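Local coordinates for protein probable transcriptional regulator (Vibrio vulnificus, PDB 4GHJ) that probably binds DNA through a helix-turn-helix domain of the XRE family and so regulates transcription, at residues 53-58 against 84-89; 78-83 against 90-95. All coordinates share one frame; numbering follows the deposited sequence. Where two conformers were deposited one is given.

Contact 1 of 2, residues 53-58 against 84-89; sequences SEVAEI and MALDLT
Ala85 meets Ile58 and Val55 where the last turn of helix 76-85 lies against helix 52-59. Its CB points at the other helix, and Ala85 CB touches Ile58 CG2 at 3.6 Å. The backbones come close here: the CA atoms of Ile58 and Ala85 are 5.8 Å apart, and the small Ala85 side chain lets the helices approach this closely. Ile58 uses its short branch for the contact. With chi1 at -66°, CG2 lies anti to the backbone N, beside the carbonyl carbon, and this turns it onto Ala85. The part of Ile58 that meets Ala85 is CG2 with CB behind it. Val55, one turn earlier, splits its two methyls between two partners. Val55 CG1 is anti to the backbone N (chi1 170°) and lies 4.2 Å from Ala85 CB. Val55 CG2 reaches the end of the Leu86 side chain, 4.1 Å from Leu86 CD2. The Leu86 side chain leaves its backbone along the flank of the contact, and its end then comes nearer to Val55. All these contacts are apolar. Beyond Leu86, Asp87 has positive phi (57°) and ends helix 76-85 in a Schellman motif. The chain turns away there. Val55 also touches Leu50, Arg45 of helix 30-47 and Val66 of helix 63-69. The contact thus closes helix 52-59, the first helix of the probable helix-turn-helix pair, onto the end of helix 76-85, with Val55 facing the core and Ile58 at the surface.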
ATOM      1  N   SER B  53     -15.839  13.147   1.877  0.70 24.04           N
ATOM      2  CA  SER B  53     -16.236  13.848   0.661  0.70 26.43           C
ATOM      3  C   SER B  53     -15.157  14.800   0.193  0.70 25.60           C
ATOM      4  O   SER B  53     -14.869  14.849  -0.990  0.70 27.10           O
ATOM      5  CB  SER B  53     -17.532  14.621   0.879  0.70 27.71           C
ATOM      6  OG  SER B  53     -18.577  13.741   1.196  0.70 30.81           O
ATOM      7  N   GLU B  54     -14.552  15.541   1.129  1.00 25.33           N
ATOM      8  CA  GLU B  54     -13.479  16.514   0.803  1.00 25.58           C
ATOM      9  C   GLU B  54     -12.182  15.827   0.285  1.00 24.75           C
ATOM     10  O   GLU B  54     -11.536  16.326  -0.630  1.00 24.55           O
ATOM     11  CB  GLU B  54     -13.172  17.412   2.012  1.00 26.54           C
ATOM     12  CG  GLU B  54     -14.321  18.388   2.362  1.00 30.82           C
ATOM     13  CD  GLU B  54     -14.197  19.040   3.748  1.00 32.85           C
ATOM     14  OE1 GLU B  54     -13.377  18.568   4.572  1.00 31.86           O
ATOM     15  OE2 GLU B  54     -14.937  20.024   4.017  1.00 33.45           O
ATOM     16  N   VAL B  55     -11.828  14.683   0.867  1.00 27.18           N
ATOM     17  CA  VAL B  55     -10.664  13.915   0.393  1.00 25.31           C
ATOM     18  C   VAL B  55     -10.928  13.431  -1.040  1.00 23.06           C
ATOM     19  O   VAL B  55     -10.082  13.594  -1.945  1.00 26.79           O
ATOM     20  CB  VAL B  55     -10.344  12.748   1.333  1.00 22.78           C
ATOM     21  CG1 VAL B  55      -9.283  11.811   0.706  1.00 21.66           C
ATOM     22  CG2 VAL B  55      -9.887  13.283   2.697  1.00 26.00           C
ATOM     23  N   ALA B  56     -12.118  12.890  -1.267  1.00 24.46           N
ATOM     24  CA  ALA B  56     -12.500  12.411  -2.596  1.00 25.37           C
ATOM     25  C   ALA B  56     -12.382  13.546  -3.595  1.00 27.60           C
ATOM     26  O   ALA B  56     -11.798  13.363  -4.650  1.00 30.32           O
ATOM     27  CB  ALA B  56     -13.920  11.860  -2.585  1.00 26.49           C
ATOM     28  N   GLU B  57     -12.949  14.711  -3.259  1.00 28.37           N
ATOM     29  CA  GLU B  57     -12.875  15.892  -4.125  1.00 31.57           C
ATOM     30  C   GLU B  57     -11.454  16.277  -4.510  1.00 31.65           C
ATOM     31  O   GLU B  57     -11.175  16.530  -5.685  1.00 34.05           O
ATOM     32  CB  GLU B  57     -13.559  17.112  -3.477  1.00 32.81           C
ATOM     33  CG  GLU B  57     -15.020  17.192  -3.715  1.00 38.93           C
ATOM     34  CD  GLU B  57     -15.616  18.513  -3.209  1.00 43.36           C
ATOM     35  OE1 GLU B  57     -15.985  18.587  -2.013  1.00 49.03           O
ATOM     36  OE2 GLU B  57     -15.722  19.453  -4.013  1.00 48.37           O
ATOM     37  N   ILE B  58     -10.581  16.377  -3.508  1.00 30.13           N
ATOM     38  CA  ILE B  58      -9.168  16.745  -3.721  1.00 31.79           C
ATOM     39  C   ILE B  58      -8.462  15.729  -4.612  1.00 32.33           C
ATOM     40  O   ILE B  58      -7.732  16.097  -5.549  1.00 35.85           O
ATOM     41  CB  ILE B  58      -8.419  16.872  -2.365  1.00 30.93           C
ATOM     42  CG1 ILE B  58      -8.957  18.047  -1.551  1.00 31.32           C
ATOM     43  CG2 ILE B  58      -6.906  17.057  -2.556  1.00 34.17           C
ATOM     44  CD1 ILE B  58      -8.468  18.042  -0.103  1.00 36.96           C
HETATM   45  N   MSE B  84      -1.649  11.638  -1.100  0.70 21.53           N
HETATM   46  CA  MSE B  84      -1.336  12.909  -1.773  0.70 23.03           C
HETATM   47  C   MSE B  84      -2.343  14.003  -1.364  0.70 23.18           C
HETATM   48  O   MSE B  84      -1.961  15.142  -1.110  0.70 23.50           O
HETATM   49  CB  MSE B  84      -1.337  12.713  -3.290  0.70 23.87           C
HETATM   50  CG  MSE B  84      -0.204  11.811  -3.815  0.70 26.08           C
HETATM   51 SE   MSE B  84      -0.403  11.361  -5.699  0.70 28.45          SE
HETATM   52  CE  MSE B  84      -0.386  13.159  -6.437  0.70 30.26           C
ATOM     53  N   ALA B  85      -3.624  13.635  -1.285  1.00 23.60           N
ATOM     54  CA  ALA B  85      -4.689  14.562  -0.846  1.00 25.34           C
ATOM     55  C   ALA B  85      -4.462  15.030   0.606  1.00 25.18           C
ATOM     56  O   ALA B  85      -4.787  16.131   0.929  1.00 25.85           O
ATOM     57  CB  ALA B  85      -6.077  13.916  -0.998  1.00 26.19           C
ATOM     58  N   LEU B  86      -3.884  14.178   1.454  1.00 23.60           N
ATOM     59  CA  LEU B  86      -3.587  14.513   2.846  1.00 24.32           C
ATOM     60  C   LEU B  86      -2.174  15.116   3.036  1.00 24.87           C
ATOM     61  O   LEU B  86      -1.753  15.375   4.161  1.00 25.36           O
ATOM     62  CB  LEU B  86      -3.719  13.249   3.704  1.00 23.16           C
ATOM     63  CG  LEU B  86      -5.081  12.568   3.716  1.00 24.56           C
ATOM     64  CD1 LEU B  86      -5.008  11.219   4.432  1.00 26.18           C
ATOM     65  CD2 LEU B  86      -6.110  13.475   4.365  1.00 26.71           C
ATOM     66  N   ASP B  87      -1.449  15.325   1.937  1.00 26.21           N
ATOM     67  CA  ASP B  87      -0.072  15.832   1.971  1.00 27.42           C
ATOM     68  C   ASP B  87       0.792  14.884   2.824  1.00 26.95           C
ATOM     69  O   ASP B  87       1.540  15.314   3.708  1.00 28.86           O
ATOM     70  CB  ASP B  87      -0.015  17.266   2.512  1.00 31.43           C
ATOM     71  CG  ASP B  87       1.340  17.922   2.287  1.00 36.70           C
ATOM     72  OD1 ASP B  87       2.076  17.514   1.347  1.00 39.95           O
ATOM     73  OD2 ASP B  87       1.666  18.853   3.039  1.00 45.14           O
ATOM     74  N   LEU B  88       0.648  13.586   2.564  1.00 24.31           N
ATOM     75  CA  LEU B  88       1.389  12.527   3.267  1.00 22.92           C
ATOM     76  C   LEU B  88       2.071  11.566   2.268  1.00 23.45           C
ATOM     77  O   LEU B  88       2.430  10.442   2.620  1.00 21.59           O
ATOM     78  CB  LEU B  88       0.425  11.742   4.175  1.00 21.45           C
ATOM     79  CG  LEU B  88      -0.044  12.415   5.465  1.00 24.88           C
ATOM     80  CD1 LEU B  88      -1.080  11.568   6.218  1.00 26.76           C
ATOM     81  CD2 LEU B  88       1.166  12.688   6.362  1.00 25.87           C
ATOM     82  N   THR B  89       2.275  12.024   1.038  1.00 23.23           N
ATOM     83  CA  THR B  89       2.849  11.178  -0.017  1.00 24.35           C
ATOM     84  C   THR B  89       4.152  10.470   0.386  1.00 26.10           C
ATOM     85  O   THR B  89       4.312   9.282   0.112  1.00 25.99           O
ATOM     86  CB  THR B  89       3.096  11.982  -1.318  1.00 27.80           C
ATOM     87  OG1 THR B  89       1.986  12.845  -1.574  1.00 27.74           O
ATOM     88  CG2 THR B  89       3.329  11.018  -2.524  1.00 28.27           C
TER

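Contact 2 of 2, residues 78-83 against 90-95; sequences IMIAIL and EQIDLF
Met79, a selenomethionine, sets its terminal methyl squarely over one face of the Phe95 ring, in the conformer described, one of two for Phe95. CE of Met79 is 4.1 Å from the centroid of the Phe95 ring and only 7° off the ring normal, a CH-pi contact. The selenium is farther back above the same face, so the pair is also a Met-aromatic contact. The Met79 chain is extended through chi1 and chi2, which carries it out from helix 76-85. It then bends at chi3 (71°) and brings CE over the ring. The same methyl also touches Ile92, with Met79 CE 3.7 Å from Ile92 CD1. That CD1 is the meeting point of three side chains. Ile80 offers CG1 at 4.1 Å from Ile92 CD1, and its side chain crosses that of Ile92 at about a right angle. Leu83 adds its CD1, 4.2 Å from Ile92 CD1. In Ile92, CG1 anti to the backbone N points the branch at the helix, and a bend at the next bond sets CD1 among its partners. Ile37 of helix 30-47 touches both Met79 and Phe95. All five touching residues are buried. Between the two segments the chemistry is wholly apolar, so this contact probably rests on shape and exclusion of water, with the methyl-ring contact adding a weak directional term. Polar bonds to the second subunit, such as Asp93 to its Arg40, also help position 90-95.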
ATOM      1  N   ILE B  78      -4.799   4.076  -5.556  1.00 24.04           N
ATOM      2  CA  ILE B  78      -5.836   4.860  -4.890  1.00 23.86           C
ATOM      3  C   ILE B  78      -5.394   5.266  -3.494  1.00 25.07           C
ATOM      4  O   ILE B  78      -5.666   6.392  -3.073  1.00 23.59           O
ATOM      5  CB  ILE B  78      -7.164   4.095  -4.811  1.00 25.03           C
ATOM      6  CG1 ILE B  78      -7.703   3.821  -6.222  1.00 27.04           C
ATOM      7  CG2 ILE B  78      -8.165   4.857  -3.897  1.00 23.92           C
ATOM      8  CD1 ILE B  78      -7.819   5.034  -7.118  1.00 33.20           C
HETATM    9  N   MSE B  79      -4.707   4.362  -2.785  1.00 19.81           N
HETATM   10  CA  MSE B  79      -4.162   4.688  -1.474  1.00 20.10           C
HETATM   11  C   MSE B  79      -3.159   5.854  -1.597  1.00 20.64           C
HETATM   12  O   MSE B  79      -3.194   6.777  -0.790  1.00 17.70           O
HETATM   13  CB  MSE B  79      -3.496   3.488  -0.796  1.00 20.59           C
HETATM   14  CG  MSE B  79      -3.075   3.782   0.654  1.00 24.66           C
HETATM   15 SE   MSE B  79      -2.276   2.272   1.591  1.00 26.46          SE
HETATM   16  CE  MSE B  79      -0.557   2.207   0.629  1.00 25.38           C
ATOM     17  N   ILE B  80      -2.324   5.815  -2.635  1.00 19.55           N
ATOM     18  CA  ILE B  80      -1.327   6.872  -2.899  1.00 20.20           C
ATOM     19  C   ILE B  80      -2.005   8.216  -3.189  1.00 20.70           C
ATOM     20  O   ILE B  80      -1.575   9.244  -2.673  1.00 21.06           O
ATOM     21  CB  ILE B  80      -0.357   6.459  -4.013  1.00 20.19           C
ATOM     22  CG1 ILE B  80       0.510   5.292  -3.530  1.00 21.02           C
ATOM     23  CG2 ILE B  80       0.507   7.649  -4.451  1.00 21.54           C
ATOM     24  CD1 ILE B  80       1.381   4.621  -4.617  1.00 21.64           C
ATOM     25  N   ALA B  81      -3.057   8.200  -4.003  1.00 20.06           N
ATOM     26  CA  ALA B  81      -3.850   9.402  -4.288  1.00 21.06           C
ATOM     27  C   ALA B  81      -4.432   9.995  -3.007  1.00 20.50           C
ATOM     28  O   ALA B  81      -4.489  11.211  -2.868  1.00 21.79           O
ATOM     29  CB  ALA B  81      -4.970   9.085  -5.267  1.00 20.91           C
ATOM     30  N   ILE B  82      -4.899   9.136  -2.094  1.00 21.21           N
ATOM     31  CA  ILE B  82      -5.438   9.580  -0.791  1.00 19.28           C
ATOM     32  C   ILE B  82      -4.331  10.200   0.046  1.00 20.90           C
ATOM     33  O   ILE B  82      -4.529  11.271   0.630  1.00 21.90           O
ATOM     34  CB  ILE B  82      -6.178   8.446  -0.048  1.00 18.33           C
ATOM     35  CG1 ILE B  82      -7.423   8.034  -0.854  1.00 18.25           C
ATOM     36  CG2 ILE B  82      -6.581   8.851   1.398  1.00 21.04           C
ATOM     37  CD1 ILE B  82      -8.222   6.816  -0.252  1.00 19.61           C
ATOM     38  N   LEU B  83      -3.161   9.558   0.085  1.00 19.31           N
ATOM     39  CA  LEU B  83      -2.003  10.128   0.790  1.00 20.98           C
ATOM     40  C   LEU B  83      -1.610  11.509   0.222  1.00 21.82           C
ATOM     41  O   LEU B  83      -1.254  12.424   0.992  1.00 23.22           O
ATOM     42  CB  LEU B  83      -0.801   9.203   0.747  1.00 20.58           C
ATOM     43  CG  LEU B  83      -0.874   7.890   1.521  1.00 22.26           C
ATOM     44  CD1 LEU B  83       0.367   7.052   1.197  1.00 21.75           C
ATOM     45  CD2 LEU B  83      -0.998   8.140   2.997  1.00 22.50           C
ATOM     46  N   GLU B  90       5.063  11.180   1.065  1.00 30.95           N
ATOM     47  CA  GLU B  90       6.359  10.589   1.489  1.00 31.80           C
ATOM     48  C   GLU B  90       6.231   9.401   2.454  1.00 29.54           C
ATOM     49  O   GLU B  90       7.135   8.562   2.553  1.00 27.32           O
ATOM     50  CB  GLU B  90       7.262  11.632   2.131  1.00 34.20           C
ATOM     51  CG  GLU B  90       7.665  12.797   1.237  1.00 43.68           C
ATOM     52  CD  GLU B  90       8.588  13.790   1.954  1.00 55.59           C
ATOM     53  OE1 GLU B  90       9.337  13.360   2.866  1.00 60.15           O
ATOM     54  OE2 GLU B  90       8.586  14.989   1.591  1.00 62.74           O
ATOM     55  N   GLN B  91       5.111   9.327   3.171  1.00 29.22           N
ATOM     56  CA  GLN B  91       4.854   8.195   4.049  1.00 27.42           C
ATOM     57  C   GLN B  91       4.890   6.868   3.277  1.00 24.92           C
ATOM     58  O   GLN B  91       5.118   5.828   3.877  1.00 24.54           O
ATOM     59  CB  GLN B  91       3.504   8.352   4.747  1.00 28.24           C
ATOM     60  CG  GLN B  91       3.491   9.443   5.802  1.00 32.43           C
ATOM     61  CD  GLN B  91       4.271   9.046   7.047  1.00 38.73           C
ATOM     62  OE1 GLN B  91       4.018   7.991   7.669  1.00 34.38           O
ATOM     63  NE2 GLN B  91       5.228   9.885   7.421  1.00 42.69           N
ATOM     64  N   ILE B  92       4.682   6.891   1.953  1.00 24.18           N
ATOM     65  CA  ILE B  92       4.707   5.641   1.178  1.00 23.20           C
ATOM     66  C   ILE B  92       6.074   4.963   1.317  1.00 22.43           C
ATOM     67  O   ILE B  92       6.177   3.745   1.202  1.00 24.32           O
ATOM     68  CB  ILE B  92       4.304   5.827  -0.329  1.00 24.23           C
ATOM     69  CG1 ILE B  92       3.908   4.477  -0.964  1.00 23.23           C
ATOM     70  CG2 ILE B  92       5.418   6.518  -1.132  1.00 24.64           C
ATOM     71  CD1 ILE B  92       2.603   3.816  -0.382  1.00 25.91           C
ATOM     72  N   ASP B  93       7.112   5.751   1.586  1.00 24.39           N
ATOM     73  CA  ASP B  93       8.478   5.213   1.790  1.00 25.64           C
ATOM     74  C   ASP B  93       8.615   4.394   3.095  1.00 26.87           C
ATOM     75  O   ASP B  93       9.634   3.706   3.298  1.00 27.94           O
ATOM     76  CB  ASP B  93       9.498   6.329   1.777  1.00 27.84           C
ATOM     77  CG  ASP B  93       9.640   7.002   0.411  1.00 31.81           C
ATOM     78  OD1 ASP B  93       9.065   6.563  -0.623  1.00 28.87           O
ATOM     79  OD2 ASP B  93      10.354   8.003   0.387  1.00 33.93           O
ATOM     80  N   LEU B  94       7.617   4.499   3.981  1.00 26.13           N
ATOM     81  CA  LEU B  94       7.547   3.680   5.202  1.00 27.40           C
ATOM     82  C   LEU B  94       6.632   2.424   4.948  1.00 28.81           C
ATOM     83  O   LEU B  94       6.526   1.539   5.808  1.00 34.28           O
ATOM     84  CB  LEU B  94       7.051   4.513   6.390  1.00 28.22           C
ATOM     85  CG  LEU B  94       7.801   5.848   6.610  1.00 30.89           C
ATOM     86  CD1 LEU B  94       7.273   6.631   7.823  1.00 33.21           C
ATOM     87  CD2 LEU B  94       9.254   5.583   6.797  1.00 37.35           C
ATOM     88  N   PHE B  95       5.961   2.380   3.800  0.50 27.62           N
ATOM     89  CA  PHE B  95       5.152   1.218   3.419  0.50 28.28           C
ATOM     90  C   PHE B  95       6.100   0.229   2.711  0.50 26.82           C
ATOM     91  O   PHE B  95       6.157  -0.945   3.067  0.50 27.70           O
ATOM     92  CB  PHE B  95       3.968   1.628   2.541  0.50 28.09           C
ATOM     93  CG  PHE B  95       3.060   0.487   2.169  0.50 30.84           C
ATOM     94  CD1 PHE B  95       2.260  -0.121   3.124  0.50 33.96           C
ATOM     95  CD2 PHE B  95       2.984   0.042   0.853  0.50 30.09           C
ATOM     96  CE1 PHE B  95       1.427  -1.177   2.783  0.50 35.89           C
ATOM     97  CE2 PHE B  95       2.141  -1.006   0.501  0.50 32.41           C
ATOM     98  CZ  PHE B  95       1.366  -1.615   1.467  0.50 36.27           C
TER

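Overall arrangement
Contacts 1 and 2 lie about 11 Å apart, centre to centre, and share helix 76-85. Their segments alternate along the chain: 53-58, 78-83, 84-89, 90-95. Contact 1 joins the end of that helix back to helix 52-59, while contact 2 folds the segment after it back over its middle. A probable hydrogen bond from Leu88 N to Leu83 O (2.7 Å) spans the end of helix 76-85 and connects the two contacts, and Val55 CG1 packs on Ile82 CG2 at 4.1 Å. Both contacts also touch the second subunit, so this part of the chain probably joins the core of the presumed DNA-binding fold to the subunit interface.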